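Local coordinates for periplasmic molybdate-binding protein (Azotobacter vinelandii, PDB 1ATG) that binds molybdate and tungstate in a pocket between its two domains and probably passes the oxyanion to an ABC transporter in the inner membrane, at residues L2-A7 / H27-S32; Y49-S54 / A194-S199; E15-Q20 / A220-A225; A7-G12 / F53-K58. All blocks are in the same frame, centred on the assembly; numbering follows the deposited sequence.

Contact 1 (L2-A7 / H27-S32); sequences LKVVTA and HAVVIS. With WO4 (tungstate(VI)ion), chain B.
In a beta-alpha-beta unit, Val4 and Thr6 of strand 2-7 bond alongside Val30 and Ser32 of strand 29-34, the two running parallel; the axes of the short segments come within 4.7 Å. The backbone ladder has four rungs. Val30 N donates to Leu2 O at 2.8 Å, and Val30 O in turn accepts from Val4 N. Ser32 N then donates to Val4 O, and Thr6 N to Ser32 O at 2.9 Å. Val4 O also receives a weaker CA-H...O contact from Ile31, with CA 3.3 Å away.

Helix 11-25 makes the beta-alpha-beta crossover between the two strands and packs over the face bearing Val4, Val29 and Ile31, bringing Leu14 onto Val4 and Leu11 onto Ile31. Beta-branched residues suit this face: they are at ease in extended strands, and their branches spread over the sheet. The CG2 of Val4 meets Val29 CG1 at 3.6 Å, the latter methyl being set anti to its own N (chi1 162°). On the other face, Val5 CG2 lies by the CB of Ser32, and Tyr49 covers both.

At Thr6 the hydroxyl lies opposite the backbone N (chi1 -176°), which lets OG1 donate to Ala7 O at 2.9 Å while CG2 rests 3.6 Å from Ser32 O. The side chain also touches Leu14, with CG2 near the CG2 of Ile31. An alanine here, lacking both OG1 and CG2, is likely to leave Ala7 O without this mate and a gap beside Ile31 and Leu14. Ala7 itself belongs to the tungstate pocket.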
# COMPACT_ATOMS: atom_id res chain seq x y z
N LEU A 2 -9.69 -6.10 18.62
CA LEU A 2 -8.69 -5.18 18.12
C LEU A 2 -9.20 -4.40 16.91
O LEU A 2 -9.75 -5.01 16.00
CB LEU A 2 -7.42 -5.97 17.76
CG LEU A 2 -6.10 -5.22 17.71
CD1 LEU A 2 -5.67 -4.78 19.10
CD2 LEU A 2 -5.02 -6.10 17.06
N LYS A 3 -9.00 -3.09 16.96
CA LYS A 3 -9.41 -2.24 15.84
C LYS A 3 -8.14 -1.82 15.08
O LYS A 3 -7.30 -1.13 15.63
CB LYS A 3 -10.18 -1.02 16.33
CG LYS A 3 -11.45 -1.40 17.08
CD LYS A 3 -12.01 -0.23 17.88
CE LYS A 3 -11.16 0.09 19.10
NZ LYS A 3 -11.62 1.32 19.80
N VAL A 4 -8.03 -2.35 13.86
CA VAL A 4 -6.84 -2.11 13.05
C VAL A 4 -7.18 -1.31 11.78
O VAL A 4 -8.09 -1.69 11.07
CB VAL A 4 -6.21 -3.45 12.64
CG1 VAL A 4 -4.98 -3.27 11.76
CG2 VAL A 4 -5.84 -4.26 13.88
N VAL A 5 -6.41 -0.26 11.57
CA VAL A 5 -6.58 0.57 10.37
C VAL A 5 -5.35 0.40 9.49
O VAL A 5 -4.22 0.37 9.95
CB VAL A 5 -6.84 2.04 10.73
CG1 VAL A 5 -5.65 2.66 11.44
CG2 VAL A 5 -7.23 2.84 9.48
N THR A 6 -5.61 0.26 8.19
CA THR A 6 -4.53 0.05 7.24
C THR A 6 -4.60 0.97 6.04
O THR A 6 -5.66 1.29 5.52
CB THR A 6 -4.50 -1.41 6.77
OG1 THR A 6 -3.36 -1.62 5.91
CG2 THR A 6 -5.73 -1.82 5.97
N ALA A 7 -3.42 1.34 5.57
CA ALA A 7 -3.26 1.95 4.25
C ALA A 7 -3.93 0.99 3.27
O ALA A 7 -3.80 -0.24 3.38
CB ALA A 7 -1.78 2.10 3.95
N HIS A 27 -9.04 -14.73 18.27
CA HIS A 27 -9.25 -13.30 18.31
C HIS A 27 -9.69 -12.77 16.94
O HIS A 27 -9.07 -13.06 15.92
CB HIS A 27 -7.99 -12.54 18.72
CG HIS A 27 -7.57 -12.67 20.14
ND1 HIS A 27 -8.29 -12.13 21.19
CD2 HIS A 27 -6.50 -13.29 20.70
CE1 HIS A 27 -7.69 -12.41 22.33
NE2 HIS A 27 -6.60 -13.11 22.06
N ALA A 28 -10.73 -11.95 16.96
CA ALA A 28 -11.24 -11.32 15.75
C ALA A 28 -10.77 -9.87 15.71
O ALA A 28 -10.61 -9.19 16.72
CB ALA A 28 -12.76 -11.40 15.70
N VAL A 29 -10.45 -9.41 14.51
CA VAL A 29 -9.98 -8.04 14.31
C VAL A 29 -11.02 -7.29 13.48
O VAL A 29 -11.63 -7.90 12.61
CB VAL A 29 -8.62 -8.07 13.59
CG1 VAL A 29 -8.25 -6.73 12.97
CG2 VAL A 29 -7.53 -8.53 14.55
N VAL A 30 -11.19 -6.00 13.75
CA VAL A 30 -12.07 -5.15 12.96
C VAL A 30 -11.15 -4.28 12.10
O VAL A 30 -10.37 -3.52 12.65
CB VAL A 30 -12.97 -4.26 13.83
CG1 VAL A 30 -13.81 -3.33 12.98
CG2 VAL A 30 -13.87 -5.15 14.67
N ILE A 31 -11.24 -4.43 10.79
CA ILE A 31 -10.38 -3.70 9.86
C ILE A 31 -11.05 -2.46 9.29
O ILE A 31 -12.19 -2.54 8.83
CB ILE A 31 -9.96 -4.61 8.68
CG1 ILE A 31 -9.19 -5.84 9.17
CG2 ILE A 31 -9.12 -3.85 7.66
CD1 ILE A 31 -8.98 -6.93 8.15
N SER A 32 -10.30 -1.38 9.24
CA SER A 32 -10.69 -0.17 8.54
C SER A 32 -9.54 0.18 7.58
O SER A 32 -8.41 -0.26 7.81
CB SER A 32 -10.93 1.02 9.46
OG SER A 32 -11.95 0.72 10.40
W WO4 B . -1.81 3.87 0.13
O1 WO4 B . -3.41 4.13 -0.60
O2 WO4 B . -1.56 2.21 0.53
O3 WO4 B . -0.52 4.36 -0.98
O4 WO4 B . -1.63 4.83 1.62

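Contact 2 (Y49-S54 / A194-S199); sequences YNVFFS and AVITKS. With EDO (1,2-ethanediol), chain F.
Asn50 O takes the N-H of Thr197 at 2.8 Å in a nearly straight bond (170° at the hydrogen), although the donor sits 43° above the carbonyl plane; the CA-H of Ile196 points at the same oxygen. From there strands 51-53 and 191-196 run antiparallel. Phe52 and Val195 form a hydrogen-bonded pair, Phe52 N giving to Val195 O and Val195 N to Phe52 O, both at 3.0 Å. The flanking pairs, Val51 with Ile196 and Phe53 with Ala194, are non-hydrogen-bonded.

The small side chain of Ala194 suits its place: its CB comes within 3.5 Å of Phe53 CD1, beside a ring that is swung anti to its own carbonyl carbon (chi1 -69°). On the other face Phe52 CB lies 4.2 Å from Val195 CG2. Beyond the ladder, Thr197 CB lies against the carbonyl oxygen Tyr49 O, 3.2 Å away, and a water donating to Tyr49 O (2.8 Å) links it to Ser199 OG.

Strand 51-53 is thus held between strand 2-7 and strand 191-196. Met210 of helix 203-212 covers Val51 and Ile196, while helix 58-65 packs on the opposite face, with Leu63 on Phe52 and Pro60 on Val195.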
# COMPACT_ATOMS: atom_id res chain seq x y z
N TYR A 49 -8.35 3.79 17.09
CA TYR A 49 -7.77 2.58 16.50
C TYR A 49 -6.70 2.08 17.47
O TYR A 49 -6.11 2.86 18.22
CB TYR A 49 -7.16 2.87 15.14
CG TYR A 49 -8.16 3.22 14.06
CD1 TYR A 49 -9.15 2.32 13.71
CD2 TYR A 49 -8.11 4.43 13.38
CE1 TYR A 49 -10.08 2.59 12.73
CE2 TYR A 49 -9.03 4.71 12.38
CZ TYR A 49 -10.01 3.80 12.07
OH TYR A 49 -10.93 4.08 11.08
N ASN A 50 -6.42 0.79 17.42
CA ASN A 50 -5.39 0.19 18.25
C ASN A 50 -4.05 0.08 17.53
O ASN A 50 -2.99 0.25 18.12
CB ASN A 50 -5.82 -1.21 18.69
CG ASN A 50 -7.10 -1.13 19.53
OD1 ASN A 50 -8.08 -1.79 19.25
ND2 ASN A 50 -7.02 -0.28 20.55
N VAL A 51 -4.11 -0.25 16.23
CA VAL A 51 -2.94 -0.48 15.40
C VAL A 51 -3.13 0.21 14.03
O VAL A 51 -4.23 0.17 13.50
CB VAL A 51 -2.73 -1.98 15.15
CG1 VAL A 51 -1.63 -2.28 14.14
CG2 VAL A 51 -2.43 -2.76 16.44
N PHE A 52 -2.04 0.77 13.53
CA PHE A 52 -2.03 1.42 12.23
C PHE A 52 -0.90 0.83 11.38
O PHE A 52 0.25 0.86 11.77
CB PHE A 52 -1.82 2.93 12.39
CG PHE A 52 -1.54 3.74 11.16
CD1 PHE A 52 -2.14 3.52 9.93
CD2 PHE A 52 -0.65 4.80 11.27
CE1 PHE A 52 -1.83 4.33 8.85
CE2 PHE A 52 -0.35 5.61 10.19
CZ PHE A 52 -0.95 5.38 8.97
N PHE A 53 -1.28 0.36 10.19
CA PHE A 53 -0.37 -0.07 9.15
C PHE A 53 -0.30 1.03 8.08
O PHE A 53 -1.28 1.25 7.36
CB PHE A 53 -0.82 -1.37 8.49
CG PHE A 53 -0.73 -2.56 9.39
CD1 PHE A 53 0.47 -3.20 9.62
CD2 PHE A 53 -1.86 -3.04 10.03
CE1 PHE A 53 0.57 -4.29 10.46
CE2 PHE A 53 -1.79 -4.14 10.87
CZ PHE A 53 -0.57 -4.76 11.09
N SER A 54 0.83 1.72 8.02
CA SER A 54 0.97 2.75 6.99
C SER A 54 1.59 2.18 5.72
O SER A 54 2.21 1.09 5.79
CB SER A 54 1.86 3.87 7.53
OG SER A 54 1.85 4.96 6.62
N ALA A 194 4.38 0.09 10.81
CA ALA A 194 3.21 -0.03 11.64
C ALA A 194 3.54 0.46 13.06
O ALA A 194 4.69 0.44 13.48
CB ALA A 194 2.72 -1.46 11.72
N VAL A 195 2.50 0.93 13.73
CA VAL A 195 2.65 1.36 15.12
C VAL A 195 1.39 0.94 15.88
O VAL A 195 0.30 0.74 15.35
CB VAL A 195 2.80 2.87 15.34
CG1 VAL A 195 4.16 3.40 14.93
CG2 VAL A 195 1.69 3.65 14.63
N ILE A 196 1.57 0.84 17.20
CA ILE A 196 0.45 0.71 18.13
C ILE A 196 0.09 2.15 18.53
O ILE A 196 0.98 2.97 18.72
CB ILE A 196 0.78 -0.11 19.38
CG1 ILE A 196 1.04 -1.58 18.99
CG2 ILE A 196 -0.33 -0.03 20.41
CD1 ILE A 196 1.49 -2.45 20.14
N THR A 197 -1.20 2.42 18.57
CA THR A 197 -1.67 3.76 18.98
C THR A 197 -1.56 3.84 20.50
O THR A 197 -2.15 3.00 21.17
CB THR A 197 -3.08 4.00 18.45
OG1 THR A 197 -3.10 3.95 17.00
CG2 THR A 197 -3.60 5.37 18.87
N LYS A 198 -0.83 4.81 21.03
CA LYS A 198 -0.57 4.92 22.46
C LYS A 198 -1.78 4.85 23.37
O LYS A 198 -1.72 4.25 24.45
CB LYS A 198 0.20 6.22 22.75
CG LYS A 198 0.87 6.28 24.12
CD LYS A 198 1.92 7.39 24.14
CE LYS A 198 2.34 7.76 25.54
NZ LYS A 198 3.32 8.89 25.53
N SER A 199 -2.91 5.41 22.97
CA SER A 199 -4.14 5.45 23.72
C SER A 199 -4.94 4.16 23.70
O SER A 199 -6.04 4.10 24.26
CB SER A 199 -5.01 6.59 23.15
OG SER A 199 -5.46 6.28 21.85
C1 EDO F . -10.15 5.07 7.62
O1 EDO F . -9.91 5.40 9.09
C2 EDO F . -11.62 4.91 7.20
O2 EDO F . -12.38 6.24 7.53
O HOH W 1 -6.98 4.23 20.56

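Contact 3 (E15-Q20 / A220-A225); sequences EQLAGQ and AIIKAA. With EDO (1,2-ethanediol), chain E.
Ile221 reaches across to three residues of helix 11-25 at once. Its CG2 methyl, anti to the backbone N, lies 3.8 Å from Leu17 CD2 and also meets the CB and OE1 of Gln16. The other branch carries CD1 to Gln20 CB at 3.9 Å. Leu17 and Ile221 lie alongside, running opposite ways, while the second methyl of Leu17 turns to the next residue, CD1 lying 4.1 Å from Ile222 CG1 where the two side chains are nearly perpendicular. A branched leucine suits this place because its two methyls can serve two neighbours. Replacing it with alanine would remove both methyls, and Ile221 and Ile222 would probably be left facing a gap in the buried part of the interface.

The next shell holds this layer in place. Trp212 and Met213 pack on Leu17, which also meets Phe10, and Tyr227 and Leu229 back Ile222. The contact packs helix 11-25, the crossover helix of the beta-alpha-beta unit, against helix 216-224 near the C-terminus. The axes of the short segments run roughly antiparallel, at 157°, and come no nearer than 10.1 Å. Gln20 sends OE1 to Gln24 of its own helix.

Toward solvent the chemistry changes. A water donates to Gln16 OE1 and to Ile221 O, both at 2.7 Å, while Gln16 NE2 donates to O1 of an ethanediol, probably from the crystallisation liquor. The direct contact is almost wholly apolar, with no hydrogen bond between the two segments; the amide oxygen of Gln16 only brushes the Ile221 methyl, and the polar link at the margin runs through a water whose two hydrogens are both engaged.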
# COMPACT_ATOMS: atom_id res chain seq x y z
N GLU A 15 -6.66 -8.71 5.42
CA GLU A 15 -7.81 -9.61 5.56
C GLU A 15 -7.32 -11.04 5.67
O GLU A 15 -7.81 -11.83 6.50
CB GLU A 15 -8.77 -9.44 4.39
CG GLU A 15 -9.53 -8.11 4.46
CD GLU A 15 -10.25 -7.72 3.19
OE1 GLU A 15 -9.91 -8.25 2.11
OE2 GLU A 15 -11.15 -6.85 3.26
N GLN A 16 -6.35 -11.44 4.85
CA GLN A 16 -5.77 -12.78 4.95
C GLN A 16 -5.11 -12.97 6.30
O GLN A 16 -5.29 -14.02 6.95
CB GLN A 16 -4.76 -13.04 3.84
CG GLN A 16 -5.36 -13.07 2.45
CD GLN A 16 -4.30 -13.15 1.38
OE1 GLN A 16 -3.27 -12.48 1.43
NE2 GLN A 16 -4.51 -13.99 0.37
N LEU A 17 -4.32 -12.00 6.74
CA LEU A 17 -3.63 -12.09 8.03
C LEU A 17 -4.61 -12.19 9.19
O LEU A 17 -4.42 -13.04 10.07
CB LEU A 17 -2.72 -10.89 8.22
CG LEU A 17 -1.49 -10.83 7.30
CD1 LEU A 17 -0.94 -9.41 7.24
CD2 LEU A 17 -0.41 -11.78 7.80
N ALA A 18 -5.60 -11.32 9.22
CA ALA A 18 -6.62 -11.34 10.27
C ALA A 18 -7.32 -12.69 10.31
O ALA A 18 -7.55 -13.26 11.40
CB ALA A 18 -7.62 -10.22 10.01
N GLY A 19 -7.66 -13.30 9.19
CA GLY A 19 -8.29 -14.60 9.11
C GLY A 19 -7.40 -15.66 9.75
O GLY A 19 -7.87 -16.50 10.54
N GLN A 20 -6.11 -15.65 9.44
CA GLN A 20 -5.19 -16.61 10.03
C GLN A 20 -5.01 -16.36 11.52
O GLN A 20 -4.98 -17.34 12.30
CB GLN A 20 -3.86 -16.58 9.29
CG GLN A 20 -2.80 -17.53 9.83
CD GLN A 20 -3.22 -18.98 9.81
OE1 GLN A 20 -2.67 -19.80 10.57
NE2 GLN A 20 -4.19 -19.36 8.99
N ALA A 220 4.97 -15.39 5.86
CA ALA A 220 4.70 -16.15 4.66
C ALA A 220 3.51 -15.58 3.89
O ALA A 220 3.55 -15.50 2.66
CB ALA A 220 4.50 -17.62 4.98
N ILE A 221 2.48 -15.14 4.58
CA ILE A 221 1.33 -14.51 3.94
C ILE A 221 1.74 -13.19 3.27
O ILE A 221 1.34 -12.91 2.14
CB ILE A 221 0.19 -14.30 4.95
CG1 ILE A 221 -0.41 -15.66 5.36
CG2 ILE A 221 -0.89 -13.37 4.41
CD1 ILE A 221 -1.29 -15.64 6.58
N ILE A 222 2.55 -12.41 3.96
CA ILE A 222 3.04 -11.14 3.42
C ILE A 222 3.87 -11.37 2.17
O ILE A 222 3.69 -10.67 1.17
CB ILE A 222 3.81 -10.40 4.54
CG1 ILE A 222 2.82 -9.96 5.63
CG2 ILE A 222 4.58 -9.21 4.00
CD1 ILE A 222 3.49 -9.52 6.91
N LYS A 223 4.77 -12.34 2.20
CA LYS A 223 5.59 -12.63 1.03
C LYS A 223 4.77 -13.19 -0.13
O LYS A 223 5.04 -12.88 -1.29
CB LYS A 223 6.70 -13.63 1.37
CG LYS A 223 7.78 -12.98 2.22
CD LYS A 223 9.03 -13.83 2.35
CE LYS A 223 10.08 -13.17 3.24
NZ LYS A 223 11.39 -13.89 3.10
N ALA A 224 3.74 -13.98 0.15
CA ALA A 224 2.88 -14.52 -0.90
C ALA A 224 2.13 -13.41 -1.62
O ALA A 224 1.77 -13.55 -2.79
CB ALA A 224 1.92 -15.56 -0.34
N ALA A 225 1.90 -12.28 -0.94
CA ALA A 225 1.27 -11.12 -1.54
C ALA A 225 2.27 -10.24 -2.27
O ALA A 225 1.89 -9.16 -2.77
CB ALA A 225 0.53 -10.33 -0.48
C1 EDO E . -1.65 -14.37 -2.28
O1 EDO E . -3.08 -14.71 -1.83
C2 EDO E . -1.52 -13.91 -3.74
O2 EDO E . -2.79 -13.06 -4.09
O HOH W 2 -0.90 -13.69 0.78

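Contact 4 (A7-G12 / F53-K58); sequences ATNFLG and FSADEK. With WO4 (tungstate(VI)ion), chain B.
Phe10 CE2 stands over one face of the Phe53 ring, 4.1 Å above its plane and displaced toward the rim. With planes at 46° and centroids 5.4 Å apart, the two rings meet obliquely; Tyr77 packs edge-to-face with both, and Tyr227 does so with Phe10. Rings fill this buried space behind the pocket without bringing polar groups that would need partners.

Nearer the anion, Ala7 N donates to Phe53 O at 2.8 Å, bringing Ala7 CB to 3.8 Å from Ala55 CB. Asn9 grips O2 of tungstate twice, through its backbone N (2.9 Å) and its ND2 (2.8 Å); chi1 of 79° sets CG between the backbone N and the carbonyl carbon, which brings ND2 round to the oxygen that N already holds. Tyr227 and Gln192 hold Asn9 OD1, fixing which end of the amide faces the anion. Thr8 OG1 donates to O1 of tungstate at 2.7 Å. Behind Ala55, Ser54 OG donates to Asp56 OD1, which also caps Ser59 N.

Neutral donors of the turn 8-10, joined by Ser36, Tyr117 and Val146 at the starts of three helices, hold the dianion in the interdomain cleft, while the small Ala7 and Ala55 line it, as in other periplasmic oxyanion-binding proteins.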
# COMPACT_ATOMS: atom_id res chain seq x y z
N ALA A 7 -3.42 1.34 5.57
CA ALA A 7 -3.26 1.95 4.25
C ALA A 7 -3.93 0.99 3.27
O ALA A 7 -3.80 -0.24 3.38
CB ALA A 7 -1.78 2.10 3.95
N THR A 8 -4.58 1.55 2.24
CA THR A 8 -5.36 0.73 1.34
C THR A 8 -4.57 -0.33 0.60
O THR A 8 -5.17 -1.37 0.32
CB THR A 8 -6.15 1.53 0.28
OG1 THR A 8 -5.28 2.13 -0.68
CG2 THR A 8 -7.03 2.59 0.92
N ASN A 9 -3.30 -0.14 0.29
CA ASN A 9 -2.58 -1.18 -0.43
C ASN A 9 -2.65 -2.54 0.26
O ASN A 9 -2.59 -3.57 -0.41
CB ASN A 9 -1.10 -0.82 -0.60
CG ASN A 9 -0.26 -1.06 0.64
OD1 ASN A 9 0.38 -2.10 0.85
ND2 ASN A 9 -0.27 -0.05 1.53
N PHE A 10 -2.64 -2.52 1.60
CA PHE A 10 -2.48 -3.70 2.42
C PHE A 10 -3.79 -4.32 2.86
O PHE A 10 -3.79 -5.32 3.59
CB PHE A 10 -1.63 -3.31 3.64
CG PHE A 10 -0.97 -4.44 4.40
CD1 PHE A 10 -0.07 -5.29 3.79
CD2 PHE A 10 -1.25 -4.61 5.75
CE1 PHE A 10 0.55 -6.29 4.53
CE2 PHE A 10 -0.65 -5.63 6.48
CZ PHE A 10 0.24 -6.46 5.85
N LEU A 11 -4.92 -3.77 2.40
CA LEU A 11 -6.21 -4.28 2.86
C LEU A 11 -6.42 -5.76 2.62
O LEU A 11 -6.76 -6.51 3.55
CB LEU A 11 -7.34 -3.49 2.19
CG LEU A 11 -8.77 -3.93 2.55
CD1 LEU A 11 -9.04 -3.85 4.04
CD2 LEU A 11 -9.76 -3.05 1.79
N GLY A 12 -6.26 -6.22 1.39
CA GLY A 12 -6.49 -7.62 1.06
C GLY A 12 -5.55 -8.54 1.84
O GLY A 12 -5.94 -9.61 2.32
N PHE A 53 -1.28 0.36 10.19
CA PHE A 53 -0.37 -0.07 9.15
C PHE A 53 -0.30 1.03 8.08
O PHE A 53 -1.28 1.25 7.36
CB PHE A 53 -0.82 -1.37 8.49
CG PHE A 53 -0.73 -2.56 9.39
CD1 PHE A 53 0.47 -3.20 9.62
CD2 PHE A 53 -1.86 -3.04 10.03
CE1 PHE A 53 0.57 -4.29 10.46
CE2 PHE A 53 -1.79 -4.14 10.87
CZ PHE A 53 -0.57 -4.76 11.09
N SER A 54 0.83 1.72 8.02
CA SER A 54 0.97 2.75 6.99
C SER A 54 1.59 2.18 5.72
O SER A 54 2.21 1.09 5.79
CB SER A 54 1.86 3.87 7.53
OG SER A 54 1.85 4.96 6.62
N ALA A 55 1.55 2.92 4.61
CA ALA A 55 2.28 2.53 3.41
C ALA A 55 3.64 3.22 3.37
O ALA A 55 4.35 3.08 2.38
CB ALA A 55 1.50 2.88 2.15
N ASP A 56 4.03 3.93 4.43
CA ASP A 56 5.32 4.59 4.50
C ASP A 56 5.86 4.51 5.93
O ASP A 56 5.32 3.88 6.82
CB ASP A 56 5.23 6.05 4.04
CG ASP A 56 4.43 6.98 4.91
OD1 ASP A 56 4.00 6.64 6.03
OD2 ASP A 56 4.17 8.13 4.41
N GLU A 57 7.01 5.15 6.11
CA GLU A 57 7.67 5.31 7.39
C GLU A 57 7.32 6.67 7.98
O GLU A 57 7.21 6.82 9.20
CB GLU A 57 9.19 5.26 7.26
CG GLU A 57 9.76 4.06 6.54
CD GLU A 57 11.24 3.90 6.81
OE1 GLU A 57 11.56 3.32 7.88
OE2 GLU A 57 12.05 4.35 5.99
N LYS A 58 7.12 7.68 7.14
CA LYS A 58 6.86 9.04 7.59
C LYS A 58 5.70 9.16 8.55
O LYS A 58 5.88 9.80 9.62
CB LYS A 58 6.64 9.96 6.38
CG LYS A 58 6.36 11.42 6.72
CD LYS A 58 5.97 12.21 5.48
CE LYS A 58 4.52 11.99 5.11
NZ LYS A 58 4.11 12.85 3.96
W WO4 B . -1.81 3.87 0.13
O1 WO4 B . -3.41 4.13 -0.60
O2 WO4 B . -1.56 2.21 0.53
O3 WO4 B . -0.52 4.36 -0.98
O4 WO4 B . -1.63 4.83 1.62

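All four contacts build one domain and approach the anion to different degrees. Contacts 1 and 2 are neighbours in one sheet, their centres about 10 Å apart; strands 2-7 and 51-53 join them, as in the bond from Asn50 N to Lys3 O at 2.8 Å. Contact 4 takes over where those strands end: it shares Ala7 with contact 1 and Phe53 and Ser54 with contact 2, and it alone supplies hydrogen bonds to tungstate. Contact 3 lies outside the sheet, with the side chain of Ile222 about 13 Å from the ligand, yet it touches contact 4 where Leu17 CD1 meets Phe10 CZ at 3.5 Å. Its helix 11-25 begins just after the 3-10 turn that carries Thr8 and Asn9.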